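Local structure of glycosyl hydrolase, family 31/fibronectin type III domain protein (Clostridium perfringens, 4LQR) at residues A[66-71]-A[160-165]; A[76-81]-A[130-135]; A[82-87]-A[156-161]. The protein carries an F5/8 type C (discoidin-like) domain that probably serves a family 31 glycosyl hydrolase as a calcium-containing, carbohydrate-binding module. One frame throughout, in Å; residues are numbered along the deposited sequence.

The three contacts sample the two antiparallel sheets of one beta-sandwich domain. Contact 1 is core: buried apolar side chains of strands 64-70 and 158-166 meet between the sheets, with no hydrogen bond across. Contacts 2 and 3 run within a single sheet and rest on backbone bonds, contact 2 along the outermost strand 129-138, with an inward apolar face and an outer polar face, and contact 3 at a buried beta bulge beside calcium. Strand 73-82 passes through contact 2 and ends in contact 3; strand 158-166 is shared by contacts 1 and 3. Tyr81 OH, hydrogen-bonded to Ser158 O, ties contact 2 to contact 3, and Tyr165 OH, hydrogen-bonded to Asp80 OD2, ties contact 1 to contact 2.

Contact 1: residues A[66-71]-A[160-165]; sequences ITIKLD and AELVFY. With CA (calcium ion), chain B.
The ring of Phe164 is met obliquely by Leu70 and Ile68 of the facing strand, while its edge receives, in plane, the carbonyl oxygen Leu162 O of its own strand. Leu70 supplies a methyl: Leu70 CD2 stands 4.2 Å from the centroid of the Phe164 ring. It lies 29° off the ring normal, an off-centre CH-pi contact. The ring atom nearest to Leu70 CD2 is Phe164 CD2, at 3.8 Å. Ile68 approaches the far end of the same ring, with both CB and CG2 at 3.8 Å from Phe164 CZ. The ring is thus held at two places along its length by residues two apart on strand 64-70.

Ile68 also reaches past the ring. With CG1 beside the backbone N (chi1 -52°) and CG2 opposite that nitrogen, CB, CG1 and CG2 all gather round Phe164 CZ, and Ile68 CG1 touches Leu162 CD1 as well, at 4.3 Å. The same leucine methyl is approached by Ile66, whose CG2 is 4.2 Å from Leu162 CD1, so Leu162 CD1 is shared by the two isoleucines.

The backbones never come within bonding range. The axes of strands 66-70 and 161-165 approach no closer than 10.7 Å and run at 40° to each other in the same general direction, which is the geometry of two sheets packed face to face in a beta sandwich. Leu26 and Leu141, from the two strands flanking 64-70, also touch Phe164.

Every touching residue is buried, and no hydrogen bond crosses between the segments. Cohesion here is therefore dispersive and hydrophobic, and polar groups of 160-165 are turned away from this interface: Ala160 O and Glu161 OE2 go to calcium, and Tyr165 OH goes to Asp80.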
loop_
_atom_site.group_PDB
_atom_site.type_symbol
_atom_site.label_atom_id
_atom_site.label_comp_id
_atom_site.label_asym_id
_atom_site.label_seq_id
_atom_site.Cartn_x
_atom_site.Cartn_y
_atom_site.Cartn_z
ATOM N N ILE A 66 -6.573 -2.920 -0.714
ATOM C CA ILE A 66 -5.915 -3.889 -1.584
ATOM C C ILE A 66 -5.319 -4.970 -0.620
ATOM O O ILE A 66 -4.766 -4.606 0.432
ATOM C CB ILE A 66 -4.836 -3.232 -2.449
ATOM C CG1 ILE A 66 -4.191 -4.303 -3.328
ATOM C CG2 ILE A 66 -3.752 -2.509 -1.634
ATOM C CD1 ILE A 66 -3.359 -3.713 -4.463
ATOM N N THR A 67 -5.480 -6.246 -0.972
ATOM C CA THR A 67 -5.051 -7.383 -0.138
ATOM C C THR A 67 -3.981 -8.159 -0.858
ATOM O O THR A 67 -4.159 -8.560 -1.993
ATOM C CB THR A 67 -6.258 -8.251 0.226
ATOM O OG1 THR A 67 -7.166 -7.375 0.905
ATOM C CG2 THR A 67 -5.830 -9.342 1.150
ATOM N N ILE A 68 -2.841 -8.284 -0.186
ATOM C CA ILE A 68 -1.694 -8.995 -0.730
ATOM C C ILE A 68 -1.484 -10.336 0.014
ATOM O O ILE A 68 -1.505 -10.384 1.261
ATOM C CB ILE A 68 -0.418 -8.144 -0.462
ATOM C CG1 ILE A 68 -0.585 -6.682 -0.967
ATOM C CG2 ILE A 68 0.846 -8.813 -1.043
ATOM C CD1 ILE A 68 -1.023 -6.610 -2.444
ATOM N N LYS A 69 -1.325 -11.413 -0.761
ATOM C CA LYS A 69 -0.981 -12.762 -0.224
ATOM C C LYS A 69 0.496 -12.997 -0.400
ATOM O O LYS A 69 1.008 -12.818 -1.513
ATOM C CB LYS A 69 -1.734 -13.797 -1.014
ATOM C CG LYS A 69 -1.372 -15.230 -0.500
ATOM C CD LYS A 69 -2.118 -16.251 -1.345
ATOM C CE LYS A 69 -1.666 -17.621 -0.824
ATOM N NZ LYS A 69 -2.393 -18.748 -1.559
ATOM N N LEU A 70 1.181 -13.379 0.649
ATOM C CA LEU A 70 2.641 -13.729 0.502
ATOM C C LEU A 70 2.777 -15.228 0.257
ATOM O O LEU A 70 1.808 -15.957 0.369
ATOM C CB LEU A 70 3.333 -13.427 1.845
ATOM C CG LEU A 70 3.154 -11.931 2.265
ATOM C CD1 LEU A 70 3.956 -11.699 3.531
ATOM C CD2 LEU A 70 3.573 -10.942 1.225
ATOM N N ASP A 71 3.968 -15.681 -0.117
ATOM C CA ASP A 71 4.097 -17.086 -0.479
ATOM C C ASP A 71 4.062 -18.070 0.720
ATOM O O ASP A 71 3.878 -19.259 0.484
ATOM C CB ASP A 71 5.409 -17.227 -1.293
ATOM C CG ASP A 71 6.624 -16.903 -0.441
ATOM O OD1 ASP A 71 6.791 -15.816 0.085
ATOM O OD2 ASP A 71 7.599 -17.769 -0.358
ATOM N N ALA A 160 2.297 2.783 -6.382
ATOM C CA ALA A 160 3.237 2.274 -7.383
ATOM C C ALA A 160 3.859 0.957 -6.899
ATOM O O ALA A 160 4.021 0.050 -7.681
ATOM C CB ALA A 160 4.322 3.311 -7.699
ATOM N N GLU A 161 4.196 0.873 -5.607
ATOM C CA GLU A 161 4.717 -0.350 -5.010
ATOM C C GLU A 161 4.383 -0.380 -3.550
ATOM O O GLU A 161 4.373 0.653 -2.868
ATOM C CB GLU A 161 6.282 -0.353 -5.121
ATOM C CG GLU A 161 6.743 -0.819 -6.529
ATOM C CD GLU A 161 6.238 -2.232 -6.911
ATOM O OE1 GLU A 161 6.564 -3.225 -6.179
ATOM O OE2 GLU A 161 5.530 -2.452 -7.896
ATOM N N LEU A 162 4.255 -1.609 -3.049
ATOM C CA LEU A 162 4.206 -1.909 -1.609
ATOM C C LEU A 162 5.342 -2.881 -1.386
ATOM O O LEU A 162 5.332 -4.000 -1.904
ATOM C CB LEU A 162 2.855 -2.513 -1.167
ATOM C CG LEU A 162 1.631 -1.686 -1.472
ATOM C CD1 LEU A 162 0.424 -2.510 -1.059
ATOM C CD2 LEU A 162 1.668 -0.373 -0.697
ATOM N N VAL A 163 6.363 -2.417 -0.664
ATOM C CA VAL A 163 7.561 -3.328 -0.424
ATOM C C VAL A 163 7.419 -3.912 0.965
ATOM O O VAL A 163 7.110 -3.175 1.902
ATOM C CB VAL A 163 8.834 -2.461 -0.444
ATOM C CG1 VAL A 163 10.100 -3.328 -0.162
ATOM C CG2 VAL A 163 9.027 -1.826 -1.833
ATOM N N PHE A 164 7.599 -5.202 1.093
ATOM C CA PHE A 164 7.338 -5.864 2.403
ATOM C C PHE A 164 8.661 -6.321 3.006
ATOM O O PHE A 164 9.604 -6.732 2.267
ATOM C CB PHE A 164 6.565 -7.158 2.140
ATOM C CG PHE A 164 5.049 -6.913 1.979
ATOM C CD1 PHE A 164 4.554 -6.136 0.906
ATOM C CD2 PHE A 164 4.144 -7.574 2.850
ATOM C CE1 PHE A 164 3.167 -5.908 0.777
ATOM C CE2 PHE A 164 2.762 -7.324 2.704
ATOM C CZ PHE A 164 2.252 -6.544 1.644
ATOM N N TYR A 165 8.740 -6.214 4.338
ATOM C CA TYR A 165 9.971 -6.638 5.083
ATOM C C TYR A 165 9.522 -7.685 6.092
ATOM O O TYR A 165 8.687 -7.418 6.964
ATOM C CB TYR A 165 10.584 -5.436 5.835
ATOM C CG TYR A 165 11.102 -4.365 4.899
ATOM C CD1 TYR A 165 10.186 -3.408 4.399
ATOM C CD2 TYR A 165 12.426 -4.316 4.537
ATOM C CE1 TYR A 165 10.609 -2.438 3.532
ATOM C CE2 TYR A 165 12.855 -3.315 3.665
ATOM C CZ TYR A 165 11.939 -2.425 3.195
ATOM O OH TYR A 165 12.431 -1.398 2.373
HETATM CA CA CA B . 4.290 -1.373 -9.577
#

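Contact 2: residues A[76-81]-A[130-135]; sequences LNQIDY and PIRFNT
Antiparallel pairing within one sheet joins Ile79 to Ile131 and places outermost strand 129-138 against strand 73-82 of the beta sandwich. The axes are 4.6 Å apart and run in nearly opposite directions. Ile79 and Ile131 form the hydrogen-bonded pair: Ile79 N donates to Ile131 O at 2.9 Å, and Ile131 N returns a bond to Ile79 O at 2.7 Å. Gln78 with Arg132 and Asp80 with Pro130 are the non-hydrogen-bonded pairs on either side of it.

The two faces differ. Inward, the isoleucines lie side by side, with Ile79 CG1 4.0 Å from Ile131 CB. On the outer face Gln78 extends across Arg132, its OE1 3.5 Å from Arg132 CG. Gln78 NE2 gives a straight bond to Asp80 OD1 (2.8 Å, 168°), entering on the syn lone pair with the acceptor almost in the amide plane, which helps to set the rotation of the amide.

Past this ladder Phe133 N bonds Asn77 O at 3.0 Å, standing well above the carbonyl plane; a water that accepts from Arg132 NE donates to the same oxygen. Chi1 of 42° sets CG of Phe133 between its backbone N and carbonyl carbon and lays one ring face against the Asn77-Gln78 peptide: Asn77 C lies 3.8 Å above the ring plane, over its centre.

Strand 158-166 flanks 73-82 on its other edge through backbone bonds at Gln78 and Asp80, while Ile97 and Phe143 of the opposing sheet touch both isoleucines.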
loop_
_atom_site.group_PDB
_atom_site.type_symbol
_atom_site.label_atom_id
_atom_site.label_comp_id
_atom_site.label_asym_id
_atom_site.label_seq_id
_atom_site.Cartn_x
_atom_site.Cartn_y
_atom_site.Cartn_z
ATOM N N LEU A 76 6.414 -10.181 9.873
ATOM C CA LEU A 76 6.436 -8.905 9.136
ATOM C C LEU A 76 6.598 -7.754 10.168
ATOM O O LEU A 76 5.910 -7.782 11.219
ATOM C CB LEU A 76 5.076 -8.693 8.461
ATOM C CG LEU A 76 4.832 -9.584 7.254
ATOM C CD1 LEU A 76 3.453 -9.143 6.710
ATOM C CD2 LEU A 76 5.903 -9.498 6.142
ATOM N N ASN A 77 7.405 -6.715 9.794
ATOM C CA ASN A 77 7.394 -5.541 10.640
ATOM C C ASN A 77 7.456 -4.249 9.916
ATOM O O ASN A 77 7.605 -3.197 10.575
ATOM C CB ASN A 77 8.557 -5.629 11.665
ATOM C CG ASN A 77 9.935 -5.557 11.026
ATOM O OD1 ASN A 77 10.121 -5.516 9.835
ATOM N ND2 ASN A 77 10.998 -5.624 11.901
ATOM N N GLN A 78 7.308 -4.271 8.601
ATOM C CA GLN A 78 7.339 -2.997 7.893
ATOM C C GLN A 78 6.810 -3.271 6.492
ATOM O O GLN A 78 7.091 -4.334 5.886
ATOM C CB GLN A 78 8.792 -2.475 7.796
ATOM C CG GLN A 78 8.894 -1.115 7.027
ATOM C CD GLN A 78 10.348 -0.579 7.104
ATOM O OE1 GLN A 78 11.055 -0.921 8.079
ATOM N NE2 GLN A 78 10.750 0.250 6.148
ATOM N N ILE A 79 6.134 -2.253 5.943
ATOM C CA ILE A 79 5.976 -2.143 4.447
ATOM C C ILE A 79 6.355 -0.744 4.079
ATOM O O ILE A 79 6.238 0.182 4.940
ATOM C CB ILE A 79 4.542 -2.490 3.917
ATOM C CG1 ILE A 79 3.559 -1.455 4.407
ATOM C CG2 ILE A 79 4.151 -3.932 4.381
ATOM C CD1 ILE A 79 2.221 -1.600 3.701
ATOM N N ASP A 80 6.847 -0.595 2.849
ATOM C CA ASP A 80 7.077 0.761 2.316
ATOM C C ASP A 80 6.030 1.024 1.275
ATOM O O ASP A 80 5.770 0.188 0.409
ATOM C CB ASP A 80 8.443 0.949 1.693
ATOM C CG ASP A 80 9.581 0.920 2.697
ATOM O OD1 ASP A 80 9.342 0.972 3.879
ATOM O OD2 ASP A 80 10.759 0.812 2.230
ATOM N N TYR A 81 5.459 2.213 1.343
ATOM C CA TYR A 81 4.491 2.636 0.309
ATOM C C TYR A 81 5.217 3.572 -0.656
ATOM O O TYR A 81 5.777 4.623 -0.207
ATOM C CB TYR A 81 3.356 3.427 1.015
ATOM C CG TYR A 81 2.416 4.159 0.081
ATOM C CD1 TYR A 81 1.364 3.447 -0.536
ATOM C CD2 TYR A 81 2.575 5.505 -0.234
ATOM C CE1 TYR A 81 0.451 4.114 -1.406
ATOM C CE2 TYR A 81 1.679 6.171 -1.138
ATOM C CZ TYR A 81 0.618 5.460 -1.662
ATOM O OH TYR A 81 -0.262 6.126 -2.540
ATOM N N PRO A 130 8.132 4.680 4.730
ATOM C CA PRO A 130 8.093 3.525 5.624
ATOM C C PRO A 130 6.881 3.492 6.532
ATOM O O PRO A 130 6.526 4.523 7.136
ATOM C CB PRO A 130 9.370 3.712 6.480
ATOM C CG PRO A 130 9.703 5.160 6.422
ATOM C CD PRO A 130 9.143 5.700 5.128
ATOM N N ILE A 131 6.284 2.313 6.655
ATOM C CA ILE A 131 5.180 2.067 7.576
ATOM C C ILE A 131 5.640 0.892 8.421
ATOM O O ILE A 131 5.553 -0.251 8.023
ATOM C CB ILE A 131 3.884 1.726 6.823
ATOM C CG1 ILE A 131 3.462 2.928 5.900
ATOM C CG2 ILE A 131 2.737 1.442 7.821
ATOM C CD1 ILE A 131 2.285 2.628 4.956
ATOM N N ARG A 132 6.087 1.151 9.663
ATOM C CA ARG A 132 6.583 0.148 10.584
ATOM C C ARG A 132 5.546 -0.248 11.613
ATOM O O ARG A 132 4.674 0.543 11.946
ATOM C CB ARG A 132 7.834 0.718 11.283
ATOM C CG ARG A 132 8.961 0.837 10.261
ATOM C CD ARG A 132 10.147 1.494 10.971
ATOM N NE ARG A 132 10.732 0.484 11.827
ATOM C CZ ARG A 132 11.798 0.694 12.599
ATOM N NH1 ARG A 132 12.355 1.886 12.590
ATOM N NH2 ARG A 132 12.242 -0.292 13.396
ATOM N N PHE A 133 5.621 -1.494 12.072
ATOM C CA PHE A 133 4.694 -1.980 13.138
ATOM C C PHE A 133 5.343 -3.128 13.871
ATOM O O PHE A 133 6.314 -3.752 13.372
ATOM C CB PHE A 133 3.321 -2.422 12.517
ATOM C CG PHE A 133 3.488 -3.205 11.218
ATOM C CD1 PHE A 133 3.636 -4.604 11.262
ATOM C CD2 PHE A 133 3.489 -2.559 9.975
ATOM C CE1 PHE A 133 3.753 -5.360 10.082
ATOM C CE2 PHE A 133 3.672 -3.297 8.803
ATOM C CZ PHE A 133 3.762 -4.684 8.824
ATOM N N ASN A 134 4.851 -3.409 15.062
ATOM C CA ASN A 134 5.408 -4.485 15.829
ATOM C C ASN A 134 5.314 -5.814 15.069
ATOM O O ASN A 134 4.287 -6.083 14.426
ATOM C CB ASN A 134 4.659 -4.653 17.151
ATOM C CG ASN A 134 4.812 -3.427 18.069
ATOM O OD1 ASN A 134 5.735 -2.634 17.894
ATOM N ND2 ASN A 134 3.973 -3.382 19.123
ATOM N N THR A 135 6.369 -6.622 15.179
ATOM C CA THR A 135 6.415 -7.822 14.386
ATOM C C THR A 135 5.218 -8.690 14.614
ATOM O O THR A 135 4.789 -8.934 15.755
ATOM C CB THR A 135 7.675 -8.595 14.783
ATOM O OG1 THR A 135 8.831 -7.764 14.663
ATOM C CG2 THR A 135 7.865 -9.873 13.861
HETATM O O HOH W 1 9.311 -2.180 12.409
#

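Contact 3: residues A[82-87]-A[156-161]; sequences LPRQNS and YASAAE. With CA (calcium ion), chain B.
A classic beta bulge joins Leu82 to Ala160 and Glu161 at the end of strand 73-82, and the same bulge presents two ligands to calcium. Its evidence is the bonding of Leu82. On one side Leu82 N donates to Glu161 O at 2.8 Å, in the carbonyl plane; on the other, Leu82 O faces two amides, accepting a good bond from Ala160 N at 2.9 Å and a weak one from Glu161 N at 3.5 Å. Two residues of one strand therefore sit opposite a single residue of the other, and the helical backbone angles of Ala160 (phi -82°, psi -40°) are those expected at the first bulge position.

The bulge residues supply two of the seven calcium ligands. Ala160 O and Glu161 OE2 each bind the calcium ion at 2.4 Å, and the coordination is completed by Asn42 O, Asp45 OD1, Asp47 O and both Thr50 O and Thr50 OG1. Glu161 CB packs against Leu82 CB, but the chain then bends at chi2 (-58°), carrying the carboxylate away from Leu82 to the metal. Its other oxygen is also engaged, and Gly46 supplies the strongest polar partner of the glutamate. The positive charge of calcium probably offsets the cost of burying this carboxylate.

Apolar contact backs the bulge: Ala160 CB lies 4.0 Å from Leu82 CD2 and close to the carbonyl oxygens of Leu82 and Pro83. Beyond the bulge direct backbone pairing gives way to a water bridge, with Arg84 CB still 3.8 Å from Ser158 OG. A water accepts from Arg84 N at 2.8 Å and donates to Ser158 OG at 2.7 Å, and that hydroxyl is also hydrogen-bonded to Asn89 O.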
loop_
_atom_site.group_PDB
_atom_site.type_symbol
_atom_site.label_atom_id
_atom_site.label_comp_id
_atom_site.label_asym_id
_atom_site.label_seq_id
_atom_site.Cartn_x
_atom_site.Cartn_y
_atom_site.Cartn_z
ATOM N N LEU A 82 5.161 3.204 -1.954
ATOM C CA LEU A 82 5.763 4.109 -2.970
ATOM C C LEU A 82 4.591 4.800 -3.701
ATOM O O LEU A 82 3.827 4.113 -4.354
ATOM C CB LEU A 82 6.603 3.311 -3.982
ATOM C CG LEU A 82 7.325 4.286 -4.985
ATOM C CD1 LEU A 82 8.407 5.130 -4.290
ATOM C CD2 LEU A 82 7.961 3.359 -6.104
ATOM N N PRO A 83 4.461 6.129 -3.550
ATOM C CA PRO A 83 3.427 6.912 -4.319
ATOM C C PRO A 83 3.675 6.838 -5.786
ATOM O O PRO A 83 4.783 6.652 -6.224
ATOM C CB PRO A 83 3.620 8.345 -3.825
ATOM C CG PRO A 83 4.448 8.227 -2.555
ATOM C CD PRO A 83 5.341 7.043 -2.768
ATOM N N ARG A 84 2.603 6.949 -6.580
ATOM C CA ARG A 84 2.735 7.111 -8.040
ATOM C C ARG A 84 3.768 8.254 -8.257
ATOM O O ARG A 84 3.733 9.305 -7.650
ATOM C CB ARG A 84 1.328 7.572 -8.425
ATOM C CG ARG A 84 1.154 7.782 -9.880
ATOM C CD ARG A 84 -0.331 8.119 -10.062
ATOM N NE ARG A 84 -0.565 8.109 -11.509
ATOM C CZ ARG A 84 -1.770 8.298 -12.014
ATOM N NH1 ARG A 84 -2.879 8.545 -11.279
ATOM N NH2 ARG A 84 -1.931 8.240 -13.316
ATOM N N GLN A 85 4.653 8.028 -9.200
ATOM C CA GLN A 85 5.799 8.908 -9.316
ATOM C C GLN A 85 5.478 10.019 -10.307
ATOM O O GLN A 85 6.101 11.057 -10.168
ATOM C CB GLN A 85 7.126 8.136 -9.720
ATOM C CG GLN A 85 7.665 7.183 -8.592
ATOM C CD GLN A 85 8.097 7.880 -7.355
ATOM O OE1 GLN A 85 7.367 7.858 -6.351
ATOM N NE2 GLN A 85 9.238 8.598 -7.397
ATOM N N ASN A 86 4.532 9.837 -11.206
ATOM C CA ASN A 86 4.325 10.958 -12.163
ATOM C C ASN A 86 3.020 11.635 -12.158
ATOM O O ASN A 86 2.647 12.376 -13.100
ATOM C CB ASN A 86 4.649 10.493 -13.536
ATOM C CG ASN A 86 3.729 9.427 -13.971
ATOM O OD1 ASN A 86 2.726 9.065 -13.314
ATOM N ND2 ASN A 86 4.064 8.859 -15.145
ATOM N N SER A 87 2.346 11.478 -11.022
ATOM C CA SER A 87 1.084 12.168 -10.777
ATOM C C SER A 87 0.741 12.003 -9.314
ATOM O O SER A 87 1.069 10.915 -8.700
ATOM C CB SER A 87 -0.024 11.499 -11.656
ATOM O OG SER A 87 -1.296 11.852 -11.138
ATOM N N TYR A 156 -10.179 8.296 -4.624
ATOM C CA TYR A 156 -9.513 7.127 -5.190
ATOM C C TYR A 156 -8.114 7.053 -4.621
ATOM O O TYR A 156 -7.501 8.029 -4.160
ATOM C CB TYR A 156 -9.459 7.184 -6.769
ATOM C CG TYR A 156 -9.174 8.535 -7.317
ATOM C CD1 TYR A 156 -7.854 9.051 -7.268
ATOM C CD2 TYR A 156 -10.193 9.355 -7.810
ATOM C CE1 TYR A 156 -7.566 10.329 -7.753
ATOM C CE2 TYR A 156 -9.885 10.625 -8.326
ATOM C CZ TYR A 156 -8.587 11.111 -8.250
ATOM O OH TYR A 156 -8.355 12.399 -8.791
ATOM N N ALA A 157 -7.560 5.845 -4.681
ATOM C CA ALA A 157 -6.158 5.580 -4.209
ATOM C C ALA A 157 -5.352 4.974 -5.324
ATOM O O ALA A 157 -5.852 4.251 -6.200
ATOM C CB ALA A 157 -6.185 4.647 -2.997
ATOM N N SER A 158 -4.053 5.198 -5.221
ATOM C CA SER A 158 -3.098 4.523 -6.101
ATOM C C SER A 158 -1.927 4.090 -5.284
ATOM O O SER A 158 -1.730 4.587 -4.161
ATOM C CB SER A 158 -2.668 5.408 -7.343
ATOM O OG SER A 158 -2.053 6.636 -6.851
ATOM N N ALA A 159 -1.125 3.162 -5.872
ATOM C CA ALA A 159 0.143 2.772 -5.226
ATOM C C ALA A 159 1.042 2.291 -6.355
ATOM O O ALA A 159 0.622 1.378 -7.088
ATOM C CB ALA A 159 -0.064 1.624 -4.211
ATOM N N ALA A 160 2.297 2.783 -6.382
ATOM C CA ALA A 160 3.237 2.274 -7.383
ATOM C C ALA A 160 3.859 0.957 -6.899
ATOM O O ALA A 160 4.021 0.050 -7.681
ATOM C CB ALA A 160 4.322 3.311 -7.699
ATOM N N GLU A 161 4.196 0.873 -5.607
ATOM C CA GLU A 161 4.717 -0.350 -5.010
ATOM C C GLU A 161 4.383 -0.380 -3.550
ATOM O O GLU A 161 4.373 0.653 -2.868
ATOM C CB GLU A 161 6.282 -0.353 -5.121
ATOM C CG GLU A 161 6.743 -0.819 -6.529
ATOM C CD GLU A 161 6.238 -2.232 -6.911
ATOM O OE1 GLU A 161 6.564 -3.225 -6.179
ATOM O OE2 GLU A 161 5.530 -2.452 -7.896
HETATM CA CA CA B . 4.290 -1.373 -9.577
HETATM O O HOH W 2 0.129 6.819 -5.270
#